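PDB 2E4T: endoglucanase from Clostridium thermocellum, which hydrolyses internal beta-1,4-glucosidic bonds of cellulose and xyloglucan through its family 44 catalytic module, part of a longer multidomain enzyme. Local coordinates for residues Tyr51-Asn56 and Met158-Asn163; Leu109-Tyr114 and Val137-Gly142. All blocks are in the same frame, centred on the assembly; numbering follows the deposited sequence.

Interaction 1: residues Tyr51-Asn56 and Met158-Asn163. With CA (calcium ion), chain C.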
loop_
_atom_site.group_PDB
_atom_site.type_symbol
_atom_site.label_atom_id
_atom_site.label_comp_id
_atom_site.label_asym_id
_atom_site.label_seq_id
_atom_site.Cartn_x
_atom_site.Cartn_y
_atom_site.Cartn_z
ATOM N N TYR A 51 6.965 16.432 9.738
ATOM C CA TYR A 51 8.053 15.840 10.501
ATOM C C TYR A 51 9.390 16.496 10.152
ATOM O O TYR A 51 9.751 16.600 8.979
ATOM C CB TYR A 51 8.127 14.328 10.172
ATOM C CG TYR A 51 9.367 13.655 10.745
ATOM C CD1 TYR A 51 9.506 13.447 12.123
ATOM C CD2 TYR A 51 10.416 13.284 9.904
ATOM C CE1 TYR A 51 10.640 12.855 12.639
ATOM C CE2 TYR A 51 11.574 12.701 10.423
ATOM C CZ TYR A 51 11.696 12.516 11.788
ATOM O OH TYR A 51 12.871 11.968 12.270
ATOM N N ASN A 52 10.123 16.913 11.202
ATOM C CA ASN A 52 11.420 17.554 11.053
ATOM C C ASN A 52 12.499 16.562 11.459
ATOM O O ASN A 52 12.652 16.256 12.639
ATOM C CB ASN A 52 11.458 18.789 11.947
ATOM C CG ASN A 52 12.744 19.566 11.836
ATOM O OD1 ASN A 52 13.769 19.045 11.387
ATOM N ND2 ASN A 52 12.686 20.839 12.251
ATOM N N TRP A 53 13.288 16.057 10.487
ATOM C CA TRP A 53 14.264 15.034 10.816
ATOM C C TRP A 53 15.360 15.556 11.773
ATOM O O TRP A 53 16.044 14.760 12.425
ATOM C CB TRP A 53 14.921 14.476 9.535
ATOM C CG TRP A 53 15.953 15.366 8.918
ATOM C CD1 TRP A 53 15.751 16.456 8.126
ATOM C CD2 TRP A 53 17.385 15.193 9.016
ATOM N NE1 TRP A 53 16.966 16.995 7.720
ATOM C CE2 TRP A 53 17.963 16.233 8.251
ATOM C CE3 TRP A 53 18.213 14.252 9.637
ATOM C CZ2 TRP A 53 19.359 16.328 8.078
ATOM C CZ3 TRP A 53 19.583 14.350 9.470
ATOM C CH2 TRP A 53 20.137 15.373 8.694
ATOM N N GLU A 54 15.553 16.881 11.813
ATOM C CA GLU A 54 16.652 17.393 12.638
ATOM C C GLU A 54 16.391 17.234 14.119
ATOM O O GLU A 54 17.330 17.067 14.892
ATOM C CB GLU A 54 16.912 18.870 12.327
ATOM C CG GLU A 54 17.243 19.137 10.866
ATOM C CD GLU A 54 17.621 20.602 10.607
ATOM O OE1 GLU A 54 17.336 21.481 11.487
ATOM O OE2 GLU A 54 18.195 20.900 9.527
ATOM N N ASN A 55 15.107 17.342 14.516
ATOM C CA ASN A 55 14.734 17.332 15.957
ATOM C C ASN A 55 13.597 16.399 16.275
ATOM O O ASN A 55 13.238 16.270 17.453
ATOM C CB ASN A 55 14.479 18.751 16.434
ATOM C CG ASN A 55 13.389 19.397 15.650
ATOM O OD1 ASN A 55 12.496 18.737 15.092
ATOM N ND2 ASN A 55 13.433 20.731 15.591
ATOM N N ASN A 56 13.014 15.713 15.276
ATOM C CA ASN A 56 11.956 14.707 15.450
ATOM C C ASN A 56 10.579 15.264 15.819
ATOM O O ASN A 56 9.672 14.444 16.040
ATOM C CB ASN A 56 12.365 13.582 16.394
ATOM C CG ASN A 56 13.611 12.908 15.903
ATOM O OD1 ASN A 56 13.602 12.227 14.853
ATOM N ND2 ASN A 56 14.704 13.092 16.620
ATOM N N MET A 158 16.090 18.199 2.579
ATOM C CA MET A 158 15.747 16.795 2.316
ATOM C C MET A 158 16.925 15.958 1.850
ATOM O O MET A 158 17.041 14.792 2.262
ATOM C CB MET A 158 14.564 16.662 1.343
ATOM C CG MET A 158 13.246 17.159 1.914
ATOM S SD MET A 158 12.735 16.272 3.404
ATOM C CE MET A 158 13.227 17.416 4.686
ATOM N N ASP A 159 17.774 16.499 0.978
ATOM C CA ASP A 159 18.901 15.692 0.545
ATOM C C ASP A 159 19.851 15.385 1.730
ATOM O O ASP A 159 20.438 14.308 1.765
ATOM C CB ASP A 159 19.604 16.273 -0.689
ATOM C CG ASP A 159 20.186 17.662 -0.528
ATOM O OD1 ASP A 159 20.020 18.354 0.490
ATOM O OD2 ASP A 159 20.852 18.060 -1.567
ATOM N N GLU A 160 19.990 16.322 2.678
ATOM C CA GLU A 160 20.822 16.090 3.831
ATOM C C GLU A 160 20.236 14.964 4.714
ATOM O O GLU A 160 20.974 14.135 5.264
ATOM C CB GLU A 160 21.008 17.386 4.613
ATOM C CG GLU A 160 22.072 17.258 5.695
ATOM C CD GLU A 160 22.402 18.614 6.312
ATOM O OE1 GLU A 160 21.450 19.324 6.776
ATOM O OE2 GLU A 160 23.613 18.979 6.329
ATOM N N PHE A 161 18.895 14.930 4.828
ATOM C CA PHE A 161 18.204 13.855 5.551
ATOM C C PHE A 161 18.521 12.504 4.865
ATOM O O PHE A 161 18.919 11.521 5.527
ATOM C CB PHE A 161 16.721 14.197 5.529
ATOM C CG PHE A 161 15.730 13.246 6.183
ATOM C CD1 PHE A 161 16.083 12.220 7.054
ATOM C CD2 PHE A 161 14.378 13.475 5.902
ATOM C CE1 PHE A 161 15.101 11.411 7.598
ATOM C CE2 PHE A 161 13.392 12.669 6.467
ATOM C CZ PHE A 161 13.755 11.646 7.313
ATOM N N VAL A 162 18.310 12.428 3.549
ATOM C CA VAL A 162 18.619 11.187 2.822
ATOM C C VAL A 162 20.084 10.808 3.010
ATOM O O VAL A 162 20.435 9.640 3.217
ATOM C CB VAL A 162 18.199 11.291 1.350
ATOM C CG1 VAL A 162 18.640 10.053 0.579
ATOM C CG2 VAL A 162 16.690 11.461 1.262
ATOM N N ASN A 163 20.989 11.801 2.936
ATOM C CA ASN A 163 22.415 11.496 3.118
ATOM C C ASN A 163 22.662 10.860 4.511
ATOM O O ASN A 163 23.479 9.930 4.639
ATOM C CB ASN A 163 23.227 12.795 2.970
ATOM C CG ASN A 163 24.695 12.527 3.179
ATOM O OD1 ASN A 163 25.352 11.922 2.302
ATOM N ND2 ASN A 163 25.225 12.900 4.350
HETATM CA CA CA C . 18.312 23.293 10.029
HETATM O O HOH W 1 18.645 19.539 7.201
HETATM O O HOH W 2 20.131 23.219 8.498
HETATM O O HOH W 3 16.663 24.392 11.364
#

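Interaction 2: residues Leu109-Tyr114 and Val137-Gly142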
loop_
_atom_site.group_PDB
_atom_site.type_symbol
_atom_site.label_atom_id
_atom_site.label_comp_id
_atom_site.label_asym_id
_atom_site.label_seq_id
_atom_site.Cartn_x
_atom_site.Cartn_y
_atom_site.Cartn_z
ATOM N N LEU A 109 9.236 11.709 2.720
ATOM C CA LEU A 109 9.948 12.980 2.779
ATOM C C LEU A 109 8.917 14.123 2.679
ATOM O O LEU A 109 7.781 13.951 2.257
ATOM C CB LEU A 109 10.985 13.077 1.650
ATOM C CG LEU A 109 12.036 11.955 1.675
ATOM C CD1 LEU A 109 12.957 12.129 0.452
ATOM C CD2 LEU A 109 12.831 11.966 2.975
ATOM N N GLN A 110 9.389 15.326 3.086
ATOM C CA GLN A 110 8.498 16.440 3.355
ATOM C C GLN A 110 8.529 17.448 2.191
ATOM O O GLN A 110 9.582 18.006 1.859
ATOM C CB GLN A 110 8.971 17.111 4.661
ATOM C CG GLN A 110 8.735 16.225 5.883
ATOM C CD GLN A 110 9.531 14.927 5.904
ATOM O OE1 GLN A 110 10.769 14.932 5.727
ATOM N NE2 GLN A 110 8.830 13.804 6.132
ATOM N N ALA A 111 7.350 17.664 1.591
ATOM C CA ALA A 111 7.236 18.502 0.429
ATOM C C ALA A 111 6.207 19.624 0.556
ATOM O O ALA A 111 6.175 20.525 -0.280
ATOM C CB ALA A 111 6.964 17.703 -0.857
ATOM N N ALA A 112 5.331 19.586 1.563
ATOM C CA ALA A 112 4.278 20.595 1.680
ATOM C C ALA A 112 4.887 21.999 1.889
ATOM O O ALA A 112 4.242 22.987 1.525
ATOM C CB ALA A 112 3.313 20.257 2.792
ATOM N N GLY A 113 6.061 22.075 2.470
ATOM C CA GLY A 113 6.882 23.278 2.413
ATOM C C GLY A 113 7.590 23.639 3.697
ATOM O O GLY A 113 8.597 24.359 3.653
ATOM N N TYR A 114 7.069 23.155 4.831
ATOM C CA TYR A 114 7.600 23.509 6.150
ATOM C C TYR A 114 7.449 22.289 7.072
ATOM O O TYR A 114 6.561 21.427 6.846
ATOM C CB TYR A 114 6.799 24.673 6.762
ATOM C CG TYR A 114 6.950 25.953 5.974
ATOM C CD1 TYR A 114 7.940 26.887 6.315
ATOM C CD2 TYR A 114 6.138 26.243 4.880
ATOM C CE1 TYR A 114 8.109 28.045 5.569
ATOM C CE2 TYR A 114 6.313 27.386 4.104
ATOM C CZ TYR A 114 7.318 28.282 4.481
ATOM O OH TYR A 114 7.481 29.430 3.716
ATOM N N VAL A 137 11.403 23.911 4.347
ATOM C CA VAL A 137 12.094 22.810 3.712
ATOM C C VAL A 137 12.674 23.236 2.385
ATOM O O VAL A 137 11.985 23.861 1.560
ATOM C CB VAL A 137 11.109 21.639 3.465
ATOM C CG1 VAL A 137 11.791 20.558 2.655
ATOM C CG2 VAL A 137 10.647 21.100 4.841
ATOM N N LYS A 138 13.954 22.910 2.182
ATOM C CA LYS A 138 14.582 23.010 0.869
ATOM C C LYS A 138 14.997 21.613 0.467
ATOM O O LYS A 138 15.504 20.831 1.309
ATOM C CB LYS A 138 15.777 23.973 0.888
ATOM C CG LYS A 138 15.324 25.417 0.997
ATOM C CD LYS A 138 16.477 26.367 0.853
ATOM C CE LYS A 138 16.051 27.805 0.508
ATOM N NZ LYS A 138 15.195 28.375 1.647
ATOM N N PHE A 139 14.842 21.276 -0.812
ATOM C CA PHE A 139 15.171 19.925 -1.211
ATOM C C PHE A 139 16.678 19.691 -1.336
ATOM O O PHE A 139 17.146 18.596 -1.013
ATOM C CB PHE A 139 14.434 19.565 -2.497
ATOM C CG PHE A 139 12.927 19.676 -2.332
ATOM C CD1 PHE A 139 12.275 19.264 -1.175
ATOM C CD2 PHE A 139 12.158 20.150 -3.392
ATOM C CE1 PHE A 139 10.867 19.334 -1.071
ATOM C CE2 PHE A 139 10.781 20.218 -3.277
ATOM C CZ PHE A 139 10.164 19.834 -2.123
ATOM N N GLU A 140 17.394 20.719 -1.825
ATOM C CA GLU A 140 18.850 20.632 -2.010
ATOM C C GLU A 140 19.540 21.637 -1.108
ATOM O O GLU A 140 19.310 22.847 -1.210
ATOM C CB GLU A 140 19.290 20.908 -3.420
ATOM C CG GLU A 140 18.896 19.774 -4.272
ATOM C CD GLU A 140 19.461 19.788 -5.700
ATOM O OE1 GLU A 140 20.595 20.308 -5.892
ATOM O OE2 GLU A 140 18.855 19.182 -6.631
ATOM N N LYS A 141 20.455 21.155 -0.269
ATOM C CA LYS A 141 21.222 22.070 0.595
ATOM C C LYS A 141 22.127 23.011 -0.197
ATOM O O LYS A 141 22.266 24.189 0.167
ATOM C CB LYS A 141 22.021 21.257 1.594
ATOM C CG LYS A 141 22.711 22.111 2.661
ATOM C CD LYS A 141 23.415 21.291 3.673
ATOM C CE LYS A 141 23.956 22.122 4.841
ATOM N NZ LYS A 141 24.786 21.343 5.766
ATOM N N GLY A 142 22.771 22.480 -1.241
ATOM C CA GLY A 142 23.736 23.290 -2.037
ATOM C C GLY A 142 24.926 23.782 -1.251
ATOM O O GLY A 142 25.563 24.766 -1.612
#

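Interaction 1: residues Tyr51-Asn56 and Met158-Asn163
The indole of Trp53 lies over CA and CB of Phe161, and the two side chains slide past each other in opposite directions. Their planes are nearly parallel, 5° apart, but so offset that the rings barely overlap. Each ring instead covers the other's CB: Trp53 CB sits 3.5 Å from the centroid of the Phe161 ring, and Phe161 CB sits 3.4 Å from the centroid of the five-membered ring of Trp53, a reciprocal pair of CH-pi contacts. The Phe161 side chain, with CG opposite the backbone N (chi1 179°), extends toward the loop and brings its ring under Trp53 CB. Apolar contacts extend the patch. Phe161 CZ meets the edge of the Tyr51 ring, 3.9 Å from Tyr51 CE2, the two side chains crossing at about a right angle, while Glu160 CG packs 3.7 Å from Trp53 CZ2 at the indole edge.

No direct hydrogen bond joins the segments; the polar link is a water. It donates to Glu54 OE2 and Glu160 OE1 and accepts a weak bond from Trp53 NE1, bridging two carboxylates that probably carry like charge. Glu160 OE2 forms a salt bridge with Lys141. Glu54 grips the calcium ion with both OE1 and OE2; two waters, the carbonyl oxygens of Asp150 and Tyr155, and Asp153 OD1 complete its coordination. Glu54 N donates to Asn52 OD1 (2.8 Å), an Asx turn, and Tyr51 OH donates a hydrogen bond to Asn56 OD1.

The loop follows barrel strand 40-43 and packs on the start of helix 158-169, with Val90 of helix 88-99 against Tyr51 and Phe161 and Val156 of strand 155-157 against Trp53.

Interaction 2: residues Leu109-Tyr114 and Val137-Gly142
Val137 brings both backbone and side chain to the loop 109-114 and is the most covered residue of the contact. Its N donates a nearly straight bond to Gly113 O (2.9 Å, N-H...O angle 170°), although the donor stands well above the carbonyl plane, 41° out of it. The torsion (chi1 173°) places CG1 beside the carbonyl carbon and 3.5 Å from Gln110 O, and CG2 beside the backbone N, 4.1 Å from Tyr114 C. Phe139 meets the same Gln110 carbonyl with its ring edge, CE1 being 3.5 Å from Gln110 O in the ring plane; Phe139 CZ touches Ala111 CB at 4.0 Å. The amide end of Gln110 leads away, and its NE2 donates to Thr48.

The other side is looser. The CA-CB bonds of Tyr114 and Lys138 point away from the opposite segment, Tyr114 packing on Ala129 and Pro130, Lys138 on Tyr155 and Tyr157. Beyond Phe139 the chain leaves the loop altogether, ending at exposed Gly142. The loop joins barrel strand 104-109 to strand 114-116, which pairs antiparallel with strand 134-138; Ala213 and Leu214 of helix 204-221 pack on Phe139, and Met158 and Phe161 of helix 158-169 on Gln110.

In the fold
Interaction 2 is nested within the chain loop closed by interaction 1, and their centres lie about 9 Å apart on the same side of the chain's centre. Helix 158-169 belongs to interaction 1 and also borders interaction 2. Interaction 1 is fully buried, dominated by aromatic faces, with calcium and water at its polar margin; interaction 2 is partly buried, a contact at the end of the middle strand of a small three-stranded sheet, setting a valine's methyls and a phenylalanine ring edge against loop backbone. They meet directly at Lys141: besides its salt bridge, its backbone N probably hydrogen-bonds Asp159 OD1. The outlying turn of 137-142 is thereby tied to the helix start.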